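Local coordinates for protein KLTH0A00704p (Lachancea thermotolerans, PDB 4J2G) that probably recruits phosphatidylinositol 3-kinase in autophagy through its HORMA domain, the N-terminal part of Atg13 present here, at residues N117-G121 and T122-E126; R169-E172 and T173-L177; G217-G220 and L221-L225. The protein carries 1 engineered substitution. One frame throughout, in Å; residues are numbered along the deposited sequence.

Interaction 1. Residues N117-G121 and T122-E126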
# COMPACT_ATOMS: atom_id res chain seq x y z
N ASN A 117 -4.48 14.15 18.66
CA ASN A 117 -3.46 13.29 19.21
C ASN A 117 -3.54 11.92 18.65
O ASN A 117 -4.65 11.38 18.50
CB ASN A 117 -3.63 13.15 20.73
CG ASN A 117 -2.89 14.20 21.51
OD1 ASN A 117 -2.32 15.14 20.96
ND2 ASN A 117 -2.90 14.04 22.82
N VAL A 118 -2.37 11.32 18.43
CA VAL A 118 -2.28 9.94 17.94
C VAL A 118 -1.63 9.00 18.96
O VAL A 118 -2.24 8.02 19.37
CB VAL A 118 -1.50 9.84 16.60
CG1 VAL A 118 -1.55 8.42 16.07
CG2 VAL A 118 -2.06 10.84 15.60
N CYS A 119 -0.38 9.24 19.34
CA CYS A 119 0.28 8.38 20.32
C CYS A 119 1.56 8.99 20.84
O CYS A 119 2.05 9.95 20.28
CB CYS A 119 0.55 6.99 19.73
SG CYS A 119 1.45 7.00 18.14
N LYS A 120 2.08 8.41 21.92
CA LYS A 120 3.22 8.97 22.65
C LYS A 120 4.37 7.97 22.60
O LYS A 120 4.15 6.75 22.63
CB LYS A 120 2.85 9.26 24.12
CG LYS A 120 1.36 9.48 24.39
CD LYS A 120 0.92 8.90 25.73
CE LYS A 120 -0.60 8.85 25.86
NZ LYS A 120 -1.00 8.00 27.02
N GLY A 121 5.58 8.49 22.53
CA GLY A 121 6.79 7.68 22.49
C GLY A 121 6.72 6.33 21.80
O GLY A 121 6.56 6.22 20.59
N THR A 122 6.82 5.27 22.58
CA THR A 122 7.03 3.95 22.01
C THR A 122 5.82 3.02 22.19
O THR A 122 5.89 1.82 21.97
CB THR A 122 8.36 3.34 22.52
OG1 THR A 122 8.61 2.10 21.86
CG2 THR A 122 8.35 3.12 24.03
N LYS A 123 4.70 3.60 22.58
CA LYS A 123 3.48 2.84 22.76
C LYS A 123 3.10 2.02 21.50
O LYS A 123 2.57 0.93 21.60
CB LYS A 123 2.35 3.80 23.15
CG LYS A 123 2.09 3.94 24.65
CD LYS A 123 3.01 4.95 25.34
CE LYS A 123 2.68 5.06 26.83
NZ LYS A 123 3.20 6.29 27.49
N LYS A 124 3.38 2.57 20.33
CA LYS A 124 2.97 1.95 19.09
C LYS A 124 4.14 1.93 18.13
O LYS A 124 4.97 2.83 18.11
CB LYS A 124 1.81 2.73 18.50
CG LYS A 124 0.62 2.86 19.41
CD LYS A 124 -0.26 1.61 19.40
CE LYS A 124 -1.45 1.72 20.36
NZ LYS A 124 -2.13 0.39 20.42
N SER A 125 4.23 0.88 17.34
CA SER A 125 5.44 0.63 16.55
C SER A 125 5.38 1.38 15.18
O SER A 125 6.40 1.88 14.69
CB SER A 125 5.53 -0.87 16.31
OG SER A 125 4.27 -1.32 15.81
N GLU A 126 4.16 1.46 14.62
CA GLU A 126 3.89 2.09 13.27
C GLU A 126 2.45 2.61 13.11
O GLU A 126 1.56 2.19 13.85
CB GLU A 126 4.18 1.09 12.14
CG GLU A 126 3.43 -0.20 12.30
CD GLU A 126 3.70 -1.20 11.19
OE1 GLU A 126 4.88 -1.58 11.02
OE2 GLU A 126 2.73 -1.60 10.48

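Interaction 2. Residues R169-E172 and T173-L177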
# COMPACT_ATOMS: atom_id res chain seq x y z
N ARG A 169 2.47 2.75 -16.12
CA ARG A 169 2.74 4.21 -16.11
C ARG A 169 1.64 4.87 -15.33
O ARG A 169 1.81 5.91 -14.69
CB ARG A 169 2.80 4.80 -17.54
CG ARG A 169 3.93 4.23 -18.41
CD ARG A 169 4.20 5.01 -19.70
NE ARG A 169 3.21 4.80 -20.77
CZ ARG A 169 3.47 4.35 -22.01
NH1 ARG A 169 4.70 4.04 -22.41
NH2 ARG A 169 2.48 4.21 -22.89
N TYR A 170 0.48 4.27 -15.42
CA TYR A 170 -0.63 4.79 -14.75
C TYR A 170 -0.34 4.65 -13.18
O TYR A 170 -0.48 5.58 -12.42
CB TYR A 170 -1.88 4.02 -15.15
CG TYR A 170 -3.00 4.51 -14.29
CD1 TYR A 170 -3.53 5.78 -14.48
CD2 TYR A 170 -3.41 3.80 -13.15
CE1 TYR A 170 -4.51 6.28 -13.63
CE2 TYR A 170 -4.39 4.29 -12.29
CZ TYR A 170 -4.94 5.53 -12.55
OH TYR A 170 -5.96 6.03 -11.74
N LEU A 171 0.15 3.49 -12.81
CA LEU A 171 0.47 3.14 -11.46
C LEU A 171 1.61 4.05 -10.98
O LEU A 171 1.58 4.46 -9.83
CB LEU A 171 0.79 1.65 -11.38
CG LEU A 171 1.34 1.08 -10.08
CD1 LEU A 171 0.21 1.07 -9.03
CD2 LEU A 171 1.77 -0.35 -10.44
N GLU A 172 2.54 4.43 -11.85
CA GLU A 172 3.60 5.32 -11.44
C GLU A 172 3.01 6.66 -11.07
O GLU A 172 3.39 7.30 -10.06
CB GLU A 172 4.58 5.58 -12.54
CG GLU A 172 5.62 4.51 -12.67
CD GLU A 172 6.46 4.71 -13.92
OE1 GLU A 172 7.68 4.92 -13.76
OE2 GLU A 172 5.89 4.68 -15.04
N THR A 173 2.02 7.07 -11.84
CA THR A 173 1.41 8.33 -11.53
C THR A 173 0.54 8.23 -10.30
O THR A 173 0.49 9.16 -9.51
CB THR A 173 0.57 8.80 -12.69
OG1 THR A 173 1.40 8.74 -13.86
CG2 THR A 173 0.14 10.20 -12.46
N LEU A 174 -0.17 7.12 -10.14
CA LEU A 174 -1.07 7.07 -9.03
C LEU A 174 -0.25 7.08 -7.74
O LEU A 174 -0.62 7.75 -6.81
CB LEU A 174 -1.96 5.86 -9.11
CG LEU A 174 -2.86 5.42 -7.98
CD1 LEU A 174 -3.43 4.10 -8.38
CD2 LEU A 174 -2.02 5.08 -6.77
N VAL A 175 0.86 6.37 -7.71
CA VAL A 175 1.67 6.29 -6.50
C VAL A 175 2.12 7.69 -6.12
O VAL A 175 2.03 8.05 -4.94
CB VAL A 175 2.93 5.46 -6.70
CG1 VAL A 175 3.76 5.52 -5.42
CG2 VAL A 175 2.56 4.02 -7.00
N GLY A 176 2.55 8.51 -7.09
CA GLY A 176 3.07 9.76 -6.70
C GLY A 176 1.97 10.66 -6.15
O GLY A 176 2.28 11.59 -5.45
N LEU A 177 0.71 10.44 -6.51
CA LEU A 177 -0.36 11.32 -6.06
C LEU A 177 -0.98 10.99 -4.69
O LEU A 177 -1.89 11.68 -4.21
CB LEU A 177 -1.53 11.27 -7.02
CG LEU A 177 -1.27 11.57 -8.48
CD1 LEU A 177 -2.53 11.10 -9.20
CD2 LEU A 177 -1.02 13.07 -8.71

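Interaction 3. Residues G217-G220 and L221-L225. With SO4 (sulfate ion), chain C.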
# COMPACT_ATOMS: atom_id res chain seq x y z
N GLY A 217 0.56 -4.20 18.20
CA GLY A 217 0.61 -2.87 18.81
C GLY A 217 1.03 -1.78 17.85
O GLY A 217 2.00 -1.02 18.12
N ARG A 218 0.29 -1.71 16.74
CA ARG A 218 0.46 -0.64 15.74
C ARG A 218 -0.87 0.16 15.67
O ARG A 218 -1.84 -0.26 16.24
CB ARG A 218 0.85 -1.25 14.37
CG ARG A 218 -0.28 -2.05 13.66
CD ARG A 218 0.19 -2.34 12.23
NE ARG A 218 -0.73 -3.12 11.39
CZ ARG A 218 -0.40 -3.71 10.22
NH1 ARG A 218 0.82 -3.64 9.74
NH2 ARG A 218 -1.28 -4.44 9.56
N ILE A 219 -0.91 1.31 15.01
CA ILE A 219 -2.18 1.95 14.69
C ILE A 219 -2.59 1.47 13.30
O ILE A 219 -1.99 1.88 12.27
CB ILE A 219 -2.05 3.49 14.65
CG1 ILE A 219 -1.55 4.09 15.96
CG2 ILE A 219 -3.36 4.16 14.22
CD1 ILE A 219 -2.55 4.09 17.08
N GLY A 220 -3.62 0.63 13.24
CA GLY A 220 -4.15 0.04 12.02
C GLY A 220 -4.85 1.05 11.10
O GLY A 220 -5.25 2.13 11.53
N LEU A 221 -5.00 0.71 9.82
CA LEU A 221 -5.90 1.49 8.95
C LEU A 221 -7.28 1.75 9.55
O LEU A 221 -7.86 2.81 9.29
CB LEU A 221 -6.05 0.80 7.59
CG LEU A 221 -4.97 1.07 6.55
CD1 LEU A 221 -5.51 0.56 5.24
CD2 LEU A 221 -4.52 2.56 6.45
N SER A 222 -7.80 0.80 10.34
CA SER A 222 -9.16 0.90 10.96
C SER A 222 -9.34 2.05 11.99
O SER A 222 -10.45 2.59 12.11
CB SER A 222 -9.59 -0.43 11.61
OG SER A 222 -8.86 -0.67 12.85
N LYS A 223 -8.28 2.40 12.71
CA LYS A 223 -8.29 3.49 13.66
C LYS A 223 -8.42 4.83 12.92
O LYS A 223 -7.55 5.27 12.18
CB LYS A 223 -7.03 3.46 14.56
CG LYS A 223 -7.14 2.53 15.77
CD LYS A 223 -7.95 3.13 16.94
CE LYS A 223 -9.46 2.86 16.84
NZ LYS A 223 -10.12 2.62 18.17
N SER A 224 -9.54 5.47 13.09
CA SER A 224 -9.72 6.76 12.51
C SER A 224 -9.07 7.54 13.61
O SER A 224 -8.98 7.07 14.76
CB SER A 224 -11.22 7.05 12.41
OG SER A 224 -11.77 7.12 13.69
N LEU A 225 -8.58 8.71 13.32
CA LEU A 225 -7.79 9.34 14.40
C LEU A 225 -8.43 10.69 14.71
O LEU A 225 -8.20 11.29 15.75
CB LEU A 225 -6.36 9.54 13.89
CG LEU A 225 -5.67 8.17 13.76
CD1 LEU A 225 -4.40 8.31 12.91
CD2 LEU A 225 -5.39 7.60 15.17
S SO4 C . -5.93 -2.71 9.79
O1 SO4 C . -6.79 -3.43 8.87
O2 SO4 C . -6.87 -1.79 10.45
O3 SO4 C . -5.22 -3.44 10.87
O4 SO4 C . -4.85 -2.10 8.99

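Interaction 1. Residues N117-G121 and T122-E126
Lys123 folds back on Lys120 round a tight bend of the chain. Its backbone N-H bonds to Lys120 O, with N to O at 3.2 Å. The bond is fairly straight, 161° at the hydrogen, and the donor lies in the carbonyl plane. The side chain then curls over the same oxygen. A bend about the CB-CG bond (chi2 84°) brings Lys123 CD to 3.4 Å from Lys120 O, and Lys123 CB is 3.5 Å from it. One carbonyl therefore takes the amide and is flanked by the methylenes of the same residue. This is the close part of the contact.

The bond closes a type II' beta turn from Lys120 to Lys123. Gly121 takes the second position with a positive phi of 32°, a conformation that comes easily without a side chain. The turn ends strand 115-120, an edge strand of the small antiparallel sheet of this HORMA domain, and starts the path to strand 126-136 of the larger sheet. Just before the turn, Val118 and Cys119 both face Val106 of strand 105-109, a classic beta bulge. Gly121 also keeps a backbone bond to Gln104.

Inside the bend the buried Cys119 points at the returning chain. Its CB lies 4.1 Å from Lys124 CG, and Leu97 also packs on the cysteine. Lys124 touches with the base of its side chain alone; its far end leads away, while the side chain also packs on Ile219.

The outer side is looser and open to solvent. There the side chains of Lys120 and Lys123 cross obliquely, Lys120 CD 3.9 Å from Lys123 NZ. The two ammonium nitrogens, Lys120 NZ and Lys123 NZ, are 4.6 Å apart. Like charges this near would probably repel, less so at an exposed position such as this.

Interaction 2. Residues R169-E172 and T173-L177
The ring of Tyr170 meets Leu174 one helical turn on, at its CE2 corner. Leu174 CD1 approaches obliquely, 4.0 Å from Tyr170 CE2. Four residues apart, the two lie on one flank of the helix; both have CG anti to N (chi1 174° in Tyr170, 170° in Leu174), which brings the ring alongside the leucine. The other flat group, the Glu172 carboxylate, is carried away from the following turn on an extended chain at an exposed position.

Helical hydrogen bonds join the turns. The one from Leu174 N to Tyr170 O is 2.8 Å long. The one from Gly176 N to Glu172 O is weak. Arg169 O is gripped twice by Thr173: by its N at 3.1 Å and by its OG1 at 3.0 Å. The hydroxyl can do this because it sits beside its own backbone N (chi1 -52°) and points back up the helix. The bond satisfies a polar side-chain group on the exposed face. On the buried face, Val175 CG2 presses on Leu171 O at 3.0 Å, a tight fit. Leu171 CD1 and Val175 CG2 touch more loosely, at 4.3 Å.

This is the last part of helix 158-177. Leu171, Leu174 and Val175 pack on Trp132 of strand 126-136. Tyr170 and Leu174 reach Ile247 of strand 242-252, and Leu171 lies against Ala33 and Leu36 of helix 18-39.

Interaction 3. Residues G217-G220 and L221-L225
Gly220 and Lys223 close a type I beta turn, with Lys223 N bonded to Gly220 O at 3.3 Å. The donor stands above the carbonyl plane, so the bond misses the lone pairs. Ile219 CG2 meets two side chains. It touches Lys223 CB at 3.8 Å and Leu225 CD2 at 4.1 Å. This branch is anti to the backbone N of Ile219, which carries it toward the returning chain.

The turn also holds a sulfate ion. Leu221 N gives a hydrogen bond to sulfate O4, 2.9 Å away. Ser222 N bonds to sulfate O2 at 2.8 Å. Ser222 OG adds a weak bond to the same O2; chi1 of 73° swings the hydroxyl to that side. Arg131 NH2 also bonds to the sulfate. Gly220 has no side chain, and its C lies 3.5 Å from sulfate O2.

Arg218 stands in the next shell. It presents the edge of its guanidinium group to sulfate O3, close to the plane of the group, but Arg218 NH2 is 4.3 Å from that oxygen. Salt bridges to Glu92 and Glu126 hold Arg218. Arg264 of strand 255-264 bonds to the carbonyls of Gly220 and Lys223, and His241 bonds to that of Leu221, so the turn is pinned from outside.

The sulfate probably came from the crystallisation liquor. Two backbone N-H groups, a hydroxyl and a nearby pair of arginines make a pocket suited to a tetrahedral anion. Such a site might accept a phosphate group.

From the N terminus, interaction 1 comes first, turning the chain out of the small sheet toward strand 126-136. Interaction 2 follows at the end of helix 158-177, on the opposite side of the chain's centre. Interaction 3 comes last, in the loop between strands 201-208 and 242-252. The three lie in series; none nests or crosses. Interactions 1 and 3 touch, their centres 11 Å apart: backbone and charged groups join Glu126 to residues 218-219. Interaction 2 touches neither, its nearest atoms about 17 Å from interaction 1 and 13 Å from interaction 3. Strand 126-136 is common to all three: it begins at interaction 1, touches the loop of interaction 3, and its Trp132 packs on the helix of interaction 2.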